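Long-range contacts in 2-oxoglutarate dehydrogenase E3 component (Thermus thermophilus, PDB 2YQU), which probably oxidises the dihydrolipoyl groups of 2-oxoacid dehydrogenase complexes with NAD(+), using one bound FAD per subunit: residues L4-A9 / M25-V30; V30-A35 / Q108-F113; Y132-T137 / A319-M324. All coordinates share one frame; numbering follows the deposited sequence.

Interaction 1: residues L4-A9 / M25-V30; sequences LLVIGA and MKVGVV. With FAD (flavin-adenine dinucleotide), chain D.
The first beta-alpha-beta unit of the FAD-binding Rossmann fold brings Leu4-Ala9 beside Met25-Val30. Strands 4-7 and 27-30 run parallel at 4.6 Å between axes, 19° apart, and helix 11-22 makes the crossover. Five backbone hydrogen bonds form the ladder. At its start Leu4 N donates to Lys26 O. Gly28 N then reaches Leu4 O at 3.0 Å, and Val6 N reaches Gly28 O. Val30 N donates to Val6 O, and Gly8 N closes the ladder on Val30 O at 2.8 Å.

One face carries Leu4, Val6, Val27 and Val29, and of these Leu4, Val27 and Val29 meet helix 11-22. Met25 bends at chi3 (83°), which turns its methyl CE back onto Leu4 CB at 3.6 Å. Leu4 and Val27 lie side by side, CD2 to CG1 at 4.2 Å. On the other face Leu5 CD1 passes over Gly28 and meets Val30 CG2 at 3.8 Å. Gly28 has no side chain to obstruct it there.

Beyond the last bond the chain enters the glycine-rich turn that starts at Gly8. Gly8 has no side chain, and its CA lies 3.3 Å from FAD O4B. Ile7 CG2 touches the adenine at N1A, 3.8 Å away. The ladder thus pairs backbone polar groups between the strands and leaves apolar side chains on both faces, while the glycine at its end lets the ribose approach.

Interaction 2: residues V30-A35 / Q108-F113; sequences VEKEKA and QGTARF. With FAD (flavin-adenine dinucleotide), chain D.
Glu31 and Gln108 form a single parallel beta bridge, after which 108-113 turns off, and the touching parts run 137° apart. The bridge lies at the C-terminal ends of the strands in the Rossmann sheet, where the second strand stops at the FAD adenosine. Gly109 N donates to Glu31 O at 3.1 Å, from above the carbonyl plane. Gln108 CA also points its hydrogen at that oxygen. Arg106 outside the segments is another donor to it.

Val30 CG1 fills the angle between the chains, 3.4 Å from Gly109 O and also against Ala111 CB. Lys32 runs alongside Thr110, pointing the same way, with CB 3.6 Å from Thr110 OG1. Lys32 CG sits between backbone N and carbonyl carbon (chi1 63°), which lays the chain near the adenosine. Lys32 NZ forms a salt bridge with Glu33 OE2.

Glu31 is the acidic residue that grips the ribose at the end of the second strand, as is usual in this fold. Its OE1 accepts from FAD O2B at 2.6 Å and its OE2 from FAD O3B at 2.7 Å. Glu33 N and Ala9 N hold the carboxylate. Ala111 binds the adenine through its backbone: N donates to FAD N1A at 2.9 Å, and FAD N6A donates to Ala111 O at 3.0 Å.

Interaction 3: residues Y132-T137 / A319-M324; sequences YILIAT and AAVEHM. With FAD (flavin-adenine dinucleotide), chain D.
Met324 lies along the ring of Tyr132, where helix 310-326 covers strand 133-135. The two side chains slide past each other in opposite directions. Met324 CG sits over one face of the ring, offset toward its rim, in a CH-pi contact 4.0 Å from the ring centroid. The sulfur SD follows at 4.6 Å from the same centroid, 34° off the ring normal. This is an oblique Met-aromatic contact. The Met324 chain is extended beyond CG (chi2 168°), and this carries SD along the ring to Tyr132 CB. Methionine on ring is the close part of the contact.

Around Leu134 the packing is looser. The methyl CE of Met324 continues to Leu134 CB, at 4.3 Å. Leu134 CD1 meets Ala320 CB at 4.2 Å, and CD2 faces Val321 CG1. Leu4, Ala16 and Tyr298 also line this buried apolar layer.

The hydroxyl end of Tyr132 is the watered side. Tyr132 OH and Met324 O are 3.3 Å apart. One water joins them: it lies 2.8 Å from Tyr132 OH and donates to Met324 O at 3.0 Å. Tyr132 is only partly exposed, but its polar end reaches this water while the ring packs on the methionine.

The axes of strand and helix are 10.4 Å apart and run nearly antiparallel, at 164°. Past the strand, Thr137 CG2 reaches FAD N7A. A helix laid antiparallel across a parallel sheet whose strand ends meet the cofactor is characteristic of the alpha/beta layering of a Rossmann-type FAD domain.

How the interactions relate
All three contacts belong to one parallel sheet and its surroundings, and all reach the FAD. Interaction 1 lies in the middle of the sheet and is buried. Its strand 2-7 is bonded to strand 27-31 and also to strand 133-135 of interaction 3, through Ile7 with Leu134 and Ala136. Interaction 2 continues from Val30, which it shares with interaction 1, to a partly exposed edge. There polar and charged groups join the aliphatic ones, and Ala111 packs back on Ile7. Interaction 3 is again buried, but it joins sheet to helix by side chains and a water instead of a backbone ladder. Phe113 packs on Ile133 and Ile135, linking 108-113 with 132-137.

Interaction 1: residues L4-A9 / M25-V30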
loop_
_atom_site.group_PDB
_atom_site.type_symbol
_atom_site.label_atom_id
_atom_site.label_comp_id
_atom_site.label_asym_id
_atom_site.label_seq_id
_atom_site.Cartn_x
_atom_site.Cartn_y
_atom_site.Cartn_z
ATOM N N LEU A 4 -10.558 36.216 -1.624
ATOM C CA LEU A 4 -9.668 35.514 -0.709
ATOM C C LEU A 4 -8.231 35.872 -1.032
ATOM O O LEU A 4 -7.810 35.744 -2.168
ATOM C CB LEU A 4 -9.840 33.997 -0.843
ATOM C CG LEU A 4 -8.830 33.142 -0.071
ATOM C CD1 LEU A 4 -8.943 33.371 1.438
ATOM C CD2 LEU A 4 -8.982 31.654 -0.409
ATOM N N LEU A 5 -7.490 36.304 -0.021
ATOM C CA LEU A 5 -6.059 36.493 -0.123
ATOM C C LEU A 5 -5.423 35.484 0.815
ATOM O O LEU A 5 -5.756 35.447 1.997
ATOM C CB LEU A 5 -5.686 37.908 0.291
ATOM C CG LEU A 5 -4.215 38.301 0.183
ATOM C CD1 LEU A 5 -3.752 38.285 -1.256
ATOM C CD2 LEU A 5 -4.024 39.692 0.794
ATOM N N VAL A 6 -4.538 34.656 0.269
ATOM C CA VAL A 6 -3.869 33.598 1.006
ATOM C C VAL A 6 -2.417 34.005 1.207
ATOM O O VAL A 6 -1.745 34.385 0.250
ATOM C CB VAL A 6 -3.898 32.263 0.232
ATOM C CG1 VAL A 6 -3.239 31.166 1.051
ATOM C CG2 VAL A 6 -5.320 31.880 -0.130
ATOM N N ILE A 7 -1.942 33.937 2.445
ATOM C CA ILE A 7 -0.547 34.206 2.754
ATOM C C ILE A 7 0.170 32.884 2.997
ATOM O O ILE A 7 -0.066 32.232 4.006
ATOM C CB ILE A 7 -0.432 35.123 3.983
ATOM C CG1 ILE A 7 -1.147 36.454 3.715
ATOM C CG2 ILE A 7 1.036 35.385 4.323
ATOM C CD1 ILE A 7 -1.506 37.219 4.961
ATOM N N GLY A 8 1.063 32.520 2.082
ATOM C CA GLY A 8 1.768 31.249 2.126
ATOM C C GLY A 8 1.224 30.328 1.051
ATOM O O GLY A 8 0.014 30.244 0.863
ATOM N N ALA A 9 2.120 29.650 0.341
ATOM C CA ALA A 9 1.767 28.761 -0.760
ATOM C C ALA A 9 2.274 27.346 -0.503
ATOM O O ALA A 9 2.635 26.628 -1.441
ATOM C CB ALA A 9 2.312 29.282 -2.078
ATOM N N MET A 25 -14.380 31.654 -5.993
ATOM C CA MET A 25 -13.740 32.816 -5.383
ATOM C C MET A 25 -12.660 33.392 -6.299
ATOM O O MET A 25 -12.003 32.660 -7.048
ATOM C CB MET A 25 -13.103 32.433 -4.035
ATOM C CG MET A 25 -14.079 31.891 -2.995
ATOM S SD MET A 25 -13.287 31.663 -1.386
ATOM C CE MET A 25 -13.415 33.328 -0.770
ATOM N N LYS A 26 -12.480 34.707 -6.226
ATOM C CA LYS A 26 -11.354 35.374 -6.867
ATOM C C LYS A 26 -10.237 35.375 -5.849
ATOM O O LYS A 26 -10.373 35.975 -4.789
ATOM C CB LYS A 26 -11.706 36.812 -7.253
ATOM C CG LYS A 26 -10.558 37.581 -7.869
ATOM C CD LYS A 26 -10.949 39.023 -8.191
ATOM C CE LYS A 26 -9.808 39.781 -8.864
ATOM N NZ LYS A 26 -9.945 41.273 -8.685
ATOM N N VAL A 27 -9.140 34.704 -6.175
ATOM C CA VAL A 27 -8.115 34.384 -5.191
ATOM C C VAL A 27 -6.768 34.970 -5.574
ATOM O O VAL A 27 -6.355 34.898 -6.731
ATOM C CB VAL A 27 -7.939 32.859 -5.045
ATOM C CG1 VAL A 27 -6.938 32.547 -3.948
ATOM C CG2 VAL A 27 -9.275 32.195 -4.775
ATOM N N GLY A 28 -6.103 35.550 -4.583
ATOM C CA GLY A 28 -4.712 35.945 -4.680
ATOM C C GLY A 28 -3.898 35.239 -3.613
ATOM O O GLY A 28 -4.410 34.919 -2.542
ATOM N N VAL A 29 -2.624 35.020 -3.909
ATOM C CA VAL A 29 -1.706 34.319 -3.015
ATOM C C VAL A 29 -0.401 35.115 -2.932
ATOM O O VAL A 29 0.182 35.464 -3.961
ATOM C CB VAL A 29 -1.411 32.889 -3.529
ATOM C CG1 VAL A 29 -0.460 32.144 -2.582
ATOM C CG2 VAL A 29 -2.703 32.093 -3.686
ATOM N N VAL A 30 0.044 35.411 -1.713
ATOM C CA VAL A 30 1.347 36.018 -1.483
ATOM C C VAL A 30 2.295 34.962 -0.927
ATOM O O VAL A 30 1.981 34.285 0.049
ATOM C CB VAL A 30 1.268 37.208 -0.495
ATOM C CG1 VAL A 30 2.535 38.048 -0.568
ATOM C CG2 VAL A 30 0.038 38.066 -0.765
HETATM P PA FAD D . 4.506 25.631 4.753
HETATM O O1A FAD D . 5.688 25.852 5.621
HETATM O O2A FAD D . 4.624 24.378 3.875
HETATM O O5B FAD D . 4.258 26.943 3.871
HETATM C C5B FAD D . 4.347 28.213 4.469
HETATM C C4B FAD D . 4.804 29.179 3.397
HETATM O O4B FAD D . 4.513 30.490 3.836
HETATM C C3B FAD D . 6.309 29.120 3.146
HETATM O O3B FAD D . 6.564 28.825 1.791
HETATM C C2B FAD D . 6.811 30.504 3.506
HETATM O O2B FAD D . 7.809 30.952 2.618
HETATM C C1B FAD D . 5.550 31.348 3.416
HETATM N N9A FAD D . 5.473 32.537 4.271
HETATM C C8A FAD D . 5.611 32.618 5.633
HETATM N N7A FAD D . 5.401 33.892 6.015
HETATM C C5A FAD D . 5.130 34.628 4.912
HETATM C C6A FAD D . 4.844 35.976 4.717
HETATM N N6A FAD D . 4.639 36.817 5.728
HETATM N N1A FAD D . 4.605 36.401 3.436
HETATM C C2A FAD D . 4.639 35.556 2.354
HETATM N N3A FAD D . 4.914 34.220 2.557
HETATM C C4A FAD D . 5.163 33.784 3.813
HETATM N N1 FAD D . 4.856 16.492 6.408
HETATM C C2 FAD D . 4.148 15.388 5.986
HETATM O O2 FAD D . 2.918 15.342 6.083
HETATM N N3 FAD D . 4.819 14.317 5.451
HETATM C C4 FAD D . 6.191 14.331 5.340
HETATM O O4 FAD D . 6.704 13.444 4.679
HETATM C C4X FAD D . 6.924 15.443 5.755
HETATM N N5 FAD D . 8.305 15.467 5.645
HETATM C C5X FAD D . 9.002 16.597 6.067
HETATM C C6 FAD D . 10.395 16.617 5.956
HETATM C C7 FAD D . 11.114 17.745 6.378
HETATM C C7M FAD D . 12.602 17.772 6.147
HETATM C C8 FAD D . 10.442 18.844 6.902
HETATM C C8M FAD D . 11.133 20.173 7.064
HETATM C C9 FAD D . 9.051 18.819 7.015
HETATM C C9A FAD D . 8.324 17.694 6.607
HETATM N N10 FAD D . 6.933 17.654 6.729
HETATM C C10 FAD D . 6.244 16.531 6.298
HETATM C "C1'" FAD D . 6.149 18.745 7.412
HETATM C "C2'" FAD D . 5.545 19.647 6.331
HETATM O "O2'" FAD D . 6.566 20.209 5.521
HETATM C "C3'" FAD D . 4.648 20.732 6.917
HETATM O "O3'" FAD D . 3.703 20.146 7.793
HETATM C "C4'" FAD D . 3.888 21.466 5.818
HETATM O "O4'" FAD D . 4.786 22.054 4.908
HETATM C "C5'" FAD D . 2.942 22.512 6.420
HETATM O "O5'" FAD D . 2.304 23.239 5.394
HETATM P P FAD D . 1.867 24.768 5.626
HETATM O O1P FAD D . 1.121 25.247 4.424
HETATM O O2P FAD D . 1.165 24.945 6.960
HETATM O O3P FAD D . 3.235 25.615 5.745
#

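Interaction 2: residues V30-A35 / Q108-F113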
loop_
_atom_site.group_PDB
_atom_site.type_symbol
_atom_site.label_atom_id
_atom_site.label_comp_id
_atom_site.label_asym_id
_atom_site.label_seq_id
_atom_site.Cartn_x
_atom_site.Cartn_y
_atom_site.Cartn_z
ATOM N N VAL A 30 0.044 35.411 -1.713
ATOM C CA VAL A 30 1.347 36.018 -1.483
ATOM C C VAL A 30 2.295 34.962 -0.927
ATOM O O VAL A 30 1.981 34.285 0.049
ATOM C CB VAL A 30 1.268 37.208 -0.495
ATOM C CG1 VAL A 30 2.535 38.048 -0.568
ATOM C CG2 VAL A 30 0.038 38.066 -0.765
ATOM N N GLU A 31 3.461 34.827 -1.549
ATOM C CA GLU A 31 4.488 33.903 -1.087
ATOM C C GLU A 31 5.849 34.575 -1.262
ATOM O O GLU A 31 6.158 35.091 -2.344
ATOM C CB GLU A 31 4.406 32.599 -1.884
ATOM C CG GLU A 31 5.601 31.664 -1.771
ATOM C CD GLU A 31 5.846 31.160 -0.362
ATOM O OE1 GLU A 31 6.888 31.518 0.227
ATOM O OE2 GLU A 31 5.017 30.391 0.162
ATOM N N LYS A 32 6.653 34.564 -0.202
ATOM C CA LYS A 32 7.933 35.279 -0.194
ATOM C C LYS A 32 9.049 34.524 -0.913
ATOM O O LYS A 32 9.944 35.144 -1.467
ATOM C CB LYS A 32 8.353 35.664 1.236
ATOM C CG LYS A 32 8.601 34.495 2.183
ATOM C CD LYS A 32 9.077 34.982 3.548
ATOM C CE LYS A 32 9.258 33.837 4.519
ATOM N NZ LYS A 32 10.595 33.200 4.365
ATOM N N GLU A 33 8.995 33.195 -0.919
ATOM C CA GLU A 33 9.974 32.388 -1.648
ATOM C C GLU A 33 9.629 32.303 -3.133
ATOM O O GLU A 33 8.462 32.351 -3.509
ATOM C CB GLU A 33 10.059 30.975 -1.052
ATOM C CG GLU A 33 10.401 30.939 0.433
ATOM C CD GLU A 33 11.710 31.633 0.762
ATOM O OE1 GLU A 33 12.706 31.391 0.048
ATOM O OE2 GLU A 33 11.740 32.422 1.733
ATOM N N LYS A 34 10.644 32.155 -3.976
ATOM C CA LYS A 34 10.433 32.168 -5.425
ATOM C C LYS A 34 9.519 31.044 -5.908
ATOM O O LYS A 34 8.612 31.283 -6.693
ATOM C CB LYS A 34 11.780 32.105 -6.156
ATOM C CG LYS A 34 11.686 31.897 -7.660
ATOM C CD LYS A 34 13.011 32.250 -8.327
ATOM C CE LYS A 34 13.131 31.665 -9.729
ATOM N NZ LYS A 34 13.659 32.675 -10.700
ATOM N N ALA A 35 9.769 29.820 -5.443
ATOM C CA ALA A 35 8.988 28.655 -5.859
ATOM C C ALA A 35 7.807 28.435 -4.920
ATOM O O ALA A 35 7.890 28.714 -3.722
ATOM C CB ALA A 35 9.856 27.413 -5.899
ATOM N N GLN A 108 4.809 37.877 -5.286
ATOM C CA GLN A 108 6.052 37.448 -4.655
ATOM C C GLN A 108 6.554 38.525 -3.702
ATOM O O GLN A 108 6.822 39.660 -4.104
ATOM C CB GLN A 108 7.121 37.133 -5.691
ATOM C CG GLN A 108 8.405 36.588 -5.071
ATOM C CD GLN A 108 9.395 36.061 -6.089
ATOM O OE1 GLN A 108 10.581 35.952 -5.792
ATOM N NE2 GLN A 108 8.919 35.733 -7.276
ATOM N N GLY A 109 6.696 38.145 -2.438
ATOM C CA GLY A 109 7.063 39.063 -1.378
ATOM C C GLY A 109 6.572 38.612 -0.018
ATOM O O GLY A 109 5.851 37.612 0.104
ATOM N N THR A 110 6.974 39.356 1.006
ATOM C CA THR A 110 6.564 39.106 2.376
ATOM C C THR A 110 5.296 39.895 2.647
ATOM O O THR A 110 5.307 41.125 2.610
ATOM C CB THR A 110 7.680 39.536 3.353
ATOM O OG1 THR A 110 8.810 38.662 3.219
ATOM C CG2 THR A 110 7.249 39.387 4.802
ATOM N N ALA A 111 4.201 39.184 2.893
ATOM C CA ALA A 111 2.933 39.801 3.272
ATOM C C ALA A 111 2.984 40.269 4.718
ATOM O O ALA A 111 3.413 39.526 5.596
ATOM C CB ALA A 111 1.791 38.826 3.086
ATOM N N ARG A 112 2.507 41.489 4.947
ATOM C CA ARG A 112 2.435 42.089 6.273
ATOM C C ARG A 112 1.099 42.813 6.425
ATOM O O ARG A 112 0.751 43.638 5.588
ATOM C CB ARG A 112 3.585 43.084 6.446
ATOM C CG ARG A 112 3.755 43.635 7.848
ATOM C CD ARG A 112 4.822 44.716 7.932
ATOM N NE ARG A 112 4.251 46.027 7.650
ATOM C CZ ARG A 112 4.928 47.162 7.654
ATOM N NH1 ARG A 112 6.235 47.183 7.922
ATOM N NH2 ARG A 112 4.290 48.290 7.386
ATOM N N PHE A 113 0.361 42.510 7.489
ATOM C CA PHE A 113 -0.931 43.152 7.741
ATOM C C PHE A 113 -0.781 44.666 7.964
ATOM O O PHE A 113 0.081 45.110 8.715
ATOM C CB PHE A 113 -1.628 42.546 8.963
ATOM C CG PHE A 113 -2.278 41.209 8.704
ATOM C CD1 PHE A 113 -1.688 40.039 9.150
ATOM C CD2 PHE A 113 -3.494 41.131 8.030
ATOM C CE1 PHE A 113 -2.288 38.812 8.919
ATOM C CE2 PHE A 113 -4.096 39.910 7.795
ATOM C CZ PHE A 113 -3.499 38.753 8.247
HETATM P PA FAD D . 4.506 25.631 4.753
HETATM O O1A FAD D . 5.688 25.852 5.621
HETATM O O2A FAD D . 4.624 24.378 3.875
HETATM O O5B FAD D . 4.258 26.943 3.871
HETATM C C5B FAD D . 4.347 28.213 4.469
HETATM C C4B FAD D . 4.804 29.179 3.397
HETATM O O4B FAD D . 4.513 30.490 3.836
HETATM C C3B FAD D . 6.309 29.120 3.146
HETATM O O3B FAD D . 6.564 28.825 1.791
HETATM C C2B FAD D . 6.811 30.504 3.506
HETATM O O2B FAD D . 7.809 30.952 2.618
HETATM C C1B FAD D . 5.550 31.348 3.416
HETATM N N9A FAD D . 5.473 32.537 4.271
HETATM C C8A FAD D . 5.611 32.618 5.633
HETATM N N7A FAD D . 5.401 33.892 6.015
HETATM C C5A FAD D . 5.130 34.628 4.912
HETATM C C6A FAD D . 4.844 35.976 4.717
HETATM N N6A FAD D . 4.639 36.817 5.728
HETATM N N1A FAD D . 4.605 36.401 3.436
HETATM C C2A FAD D . 4.639 35.556 2.354
HETATM N N3A FAD D . 4.914 34.220 2.557
HETATM C C4A FAD D . 5.163 33.784 3.813
HETATM N N1 FAD D . 4.856 16.492 6.408
HETATM C C2 FAD D . 4.148 15.388 5.986
HETATM O O2 FAD D . 2.918 15.342 6.083
HETATM N N3 FAD D . 4.819 14.317 5.451
HETATM C C4 FAD D . 6.191 14.331 5.340
HETATM O O4 FAD D . 6.704 13.444 4.679
HETATM C C4X FAD D . 6.924 15.443 5.755
HETATM N N5 FAD D . 8.305 15.467 5.645
HETATM C C5X FAD D . 9.002 16.597 6.067
HETATM C C6 FAD D . 10.395 16.617 5.956
HETATM C C7 FAD D . 11.114 17.745 6.378
HETATM C C7M FAD D . 12.602 17.772 6.147
HETATM C C8 FAD D . 10.442 18.844 6.902
HETATM C C8M FAD D . 11.133 20.173 7.064
HETATM C C9 FAD D . 9.051 18.819 7.015
HETATM C C9A FAD D . 8.324 17.694 6.607
HETATM N N10 FAD D . 6.933 17.654 6.729
HETATM C C10 FAD D . 6.244 16.531 6.298
HETATM C "C1'" FAD D . 6.149 18.745 7.412
HETATM C "C2'" FAD D . 5.545 19.647 6.331
HETATM O "O2'" FAD D . 6.566 20.209 5.521
HETATM C "C3'" FAD D . 4.648 20.732 6.917
HETATM O "O3'" FAD D . 3.703 20.146 7.793
HETATM C "C4'" FAD D . 3.888 21.466 5.818
HETATM O "O4'" FAD D . 4.786 22.054 4.908
HETATM C "C5'" FAD D . 2.942 22.512 6.420
HETATM O "O5'" FAD D . 2.304 23.239 5.394
HETATM P P FAD D . 1.867 24.768 5.626
HETATM O O1P FAD D . 1.121 25.247 4.424
HETATM O O2P FAD D . 1.165 24.945 6.960
HETATM O O3P FAD D . 3.235 25.615 5.745
#

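Interaction 3: residues Y132-T137 / A319-M324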
loop_
_atom_site.group_PDB
_atom_site.type_symbol
_atom_site.label_atom_id
_atom_site.label_comp_id
_atom_site.label_asym_id
_atom_site.label_seq_id
_atom_site.Cartn_x
_atom_site.Cartn_y
_atom_site.Cartn_z
ATOM N N TYR A 132 -11.886 37.905 2.614
ATOM C CA TYR A 132 -11.361 36.903 3.530
ATOM C C TYR A 132 -9.841 36.819 3.387
ATOM O O TYR A 132 -9.316 36.946 2.292
ATOM C CB TYR A 132 -11.935 35.532 3.197
ATOM C CG TYR A 132 -13.427 35.431 3.335
ATOM C CD1 TYR A 132 -14.255 35.478 2.219
ATOM C CD2 TYR A 132 -14.009 35.261 4.585
ATOM C CE1 TYR A 132 -15.638 35.375 2.353
ATOM C CE2 TYR A 132 -15.388 35.160 4.731
ATOM C CZ TYR A 132 -16.191 35.217 3.611
ATOM O OH TYR A 132 -17.555 35.115 3.752
ATOM N N ILE A 133 -9.144 36.612 4.498
ATOM C CA ILE A 133 -7.696 36.402 4.487
ATOM C C ILE A 133 -7.406 35.087 5.190
ATOM O O ILE A 133 -7.991 34.811 6.230
ATOM C CB ILE A 133 -6.981 37.550 5.190
ATOM C CG1 ILE A 133 -7.322 38.866 4.485
ATOM C CG2 ILE A 133 -5.467 37.311 5.219
ATOM C CD1 ILE A 133 -6.768 40.085 5.163
ATOM N N LEU A 134 -6.511 34.298 4.608
ATOM C CA LEU A 134 -6.163 32.983 5.113
ATOM C C LEU A 134 -4.674 32.974 5.384
ATOM O O LEU A 134 -3.882 33.060 4.451
ATOM C CB LEU A 134 -6.504 31.917 4.076
ATOM C CG LEU A 134 -6.080 30.485 4.395
ATOM C CD1 LEU A 134 -6.726 29.994 5.672
ATOM C CD2 LEU A 134 -6.421 29.581 3.225
ATOM N N ILE A 135 -4.318 32.904 6.659
ATOM C CA ILE A 135 -2.921 32.839 7.097
ATOM C C ILE A 135 -2.464 31.388 7.076
ATOM O O ILE A 135 -2.991 30.564 7.821
ATOM C CB ILE A 135 -2.751 33.421 8.513
ATOM C CG1 ILE A 135 -3.245 34.878 8.561
ATOM C CG2 ILE A 135 -1.281 33.369 8.931
ATOM C CD1 ILE A 135 -3.484 35.393 9.941
ATOM N N ALA A 136 -1.474 31.113 6.231
ATOM C CA ALA A 136 -0.913 29.785 6.038
ATOM C C ALA A 136 0.611 29.899 5.930
ATOM O O ALA A 136 1.224 29.382 5.001
ATOM C CB ALA A 136 -1.518 29.135 4.787
ATOM N N THR A 137 1.194 30.581 6.916
ATOM C CA THR A 137 2.626 30.895 6.950
ATOM C C THR A 137 3.541 29.786 7.479
ATOM O O THR A 137 4.765 29.938 7.502
ATOM C CB THR A 137 2.854 32.182 7.787
ATOM O OG1 THR A 137 2.125 32.126 9.020
ATOM C CG2 THR A 137 2.296 33.382 7.074
ATOM N N ALA A 319 -11.237 22.932 4.343
ATOM C CA ALA A 319 -12.324 23.195 5.293
ATOM C C ALA A 319 -12.520 24.688 5.526
ATOM O O ALA A 319 -13.650 25.148 5.686
ATOM C CB ALA A 319 -12.053 22.495 6.622
ATOM N N ALA A 320 -11.421 25.436 5.544
ATOM C CA ALA A 320 -11.469 26.875 5.781
ATOM C C ALA A 320 -12.204 27.590 4.655
ATOM O O ALA A 320 -13.106 28.388 4.906
ATOM C CB ALA A 320 -10.064 27.441 5.918
ATOM N N VAL A 321 -11.833 27.285 3.416
ATOM C CA VAL A 321 -12.414 27.979 2.260
ATOM C C VAL A 321 -13.842 27.513 1.992
ATOM O O VAL A 321 -14.680 28.285 1.544
ATOM C CB VAL A 321 -11.529 27.889 0.983
ATOM C CG1 VAL A 321 -10.147 28.485 1.252
ATOM C CG2 VAL A 321 -11.417 26.474 0.454
ATOM N N GLU A 322 -14.125 26.251 2.285
ATOM C CA GLU A 322 -15.493 25.754 2.212
ATOM C C GLU A 322 -16.387 26.430 3.261
ATOM O O GLU A 322 -17.566 26.652 3.013
ATOM C CB GLU A 322 -15.505 24.230 2.352
ATOM C CG GLU A 322 -15.049 23.543 1.076
ATOM C CD GLU A 322 -15.146 22.029 1.117
ATOM O OE1 GLU A 322 -14.930 21.412 0.051
ATOM O OE2 GLU A 322 -15.426 21.454 2.200
ATOM N N HIS A 323 -15.822 26.782 4.414
ATOM C CA HIS A 323 -16.575 27.510 5.441
ATOM C C HIS A 323 -16.827 28.951 5.008
ATOM O O HIS A 323 -17.911 29.481 5.220
ATOM C CB HIS A 323 -15.846 27.508 6.778
ATOM C CG HIS A 323 -16.632 28.130 7.889
ATOM N ND1 HIS A 323 -16.253 29.303 8.504
ATOM C CD2 HIS A 323 -17.796 27.759 8.470
ATOM C CE1 HIS A 323 -17.136 29.612 9.439
ATOM N NE2 HIS A 323 -18.080 28.688 9.441
ATOM N N MET A 324 -15.821 29.570 4.405
ATOM C CA MET A 324 -15.952 30.928 3.873
ATOM C C MET A 324 -17.161 31.032 2.936
ATOM O O MET A 324 -17.965 31.949 3.051
ATOM C CB MET A 324 -14.692 31.334 3.098
ATOM C CG MET A 324 -13.477 31.584 3.952
ATOM S SD MET A 324 -12.003 31.701 2.946
ATOM C CE MET A 324 -10.732 31.415 4.168
HETATM P PA FAD D . 4.506 25.631 4.753
HETATM O O1A FAD D . 5.688 25.852 5.621
HETATM O O2A FAD D . 4.624 24.378 3.875
HETATM O O5B FAD D . 4.258 26.943 3.871
HETATM C C5B FAD D . 4.347 28.213 4.469
HETATM C C4B FAD D . 4.804 29.179 3.397
HETATM O O4B FAD D . 4.513 30.490 3.836
HETATM C C3B FAD D . 6.309 29.120 3.146
HETATM O O3B FAD D . 6.564 28.825 1.791
HETATM C C2B FAD D . 6.811 30.504 3.506
HETATM O O2B FAD D . 7.809 30.952 2.618
HETATM C C1B FAD D . 5.550 31.348 3.416
HETATM N N9A FAD D . 5.473 32.537 4.271
HETATM C C8A FAD D . 5.611 32.618 5.633
HETATM N N7A FAD D . 5.401 33.892 6.015
HETATM C C5A FAD D . 5.130 34.628 4.912
HETATM C C6A FAD D . 4.844 35.976 4.717
HETATM N N6A FAD D . 4.639 36.817 5.728
HETATM N N1A FAD D . 4.605 36.401 3.436
HETATM C C2A FAD D . 4.639 35.556 2.354
HETATM N N3A FAD D . 4.914 34.220 2.557
HETATM C C4A FAD D . 5.163 33.784 3.813
HETATM N N1 FAD D . 4.856 16.492 6.408
HETATM C C2 FAD D . 4.148 15.388 5.986
HETATM O O2 FAD D . 2.918 15.342 6.083
HETATM N N3 FAD D . 4.819 14.317 5.451
HETATM C C4 FAD D . 6.191 14.331 5.340
HETATM O O4 FAD D . 6.704 13.444 4.679
HETATM C C4X FAD D . 6.924 15.443 5.755
HETATM N N5 FAD D . 8.305 15.467 5.645
HETATM C C5X FAD D . 9.002 16.597 6.067
HETATM C C6 FAD D . 10.395 16.617 5.956
HETATM C C7 FAD D . 11.114 17.745 6.378
HETATM C C7M FAD D . 12.602 17.772 6.147
HETATM C C8 FAD D . 10.442 18.844 6.902
HETATM C C8M FAD D . 11.133 20.173 7.064
HETATM C C9 FAD D . 9.051 18.819 7.015
HETATM C C9A FAD D . 8.324 17.694 6.607
HETATM N N10 FAD D . 6.933 17.654 6.729
HETATM C C10 FAD D . 6.244 16.531 6.298
HETATM C "C1'" FAD D . 6.149 18.745 7.412
HETATM C "C2'" FAD D . 5.545 19.647 6.331
HETATM O "O2'" FAD D . 6.566 20.209 5.521
HETATM C "C3'" FAD D . 4.648 20.732 6.917
HETATM O "O3'" FAD D . 3.703 20.146 7.793
HETATM C "C4'" FAD D . 3.888 21.466 5.818
HETATM O "O4'" FAD D . 4.786 22.054 4.908
HETATM C "C5'" FAD D . 2.942 22.512 6.420
HETATM O "O5'" FAD D . 2.304 23.239 5.394
HETATM P P FAD D . 1.867 24.768 5.626
HETATM O O1P FAD D . 1.121 25.247 4.424
HETATM O O2P FAD D . 1.165 24.945 6.960
HETATM O O3P FAD D . 3.235 25.615 5.745
HETATM O O HOH W 1 -18.797 34.280 1.409
#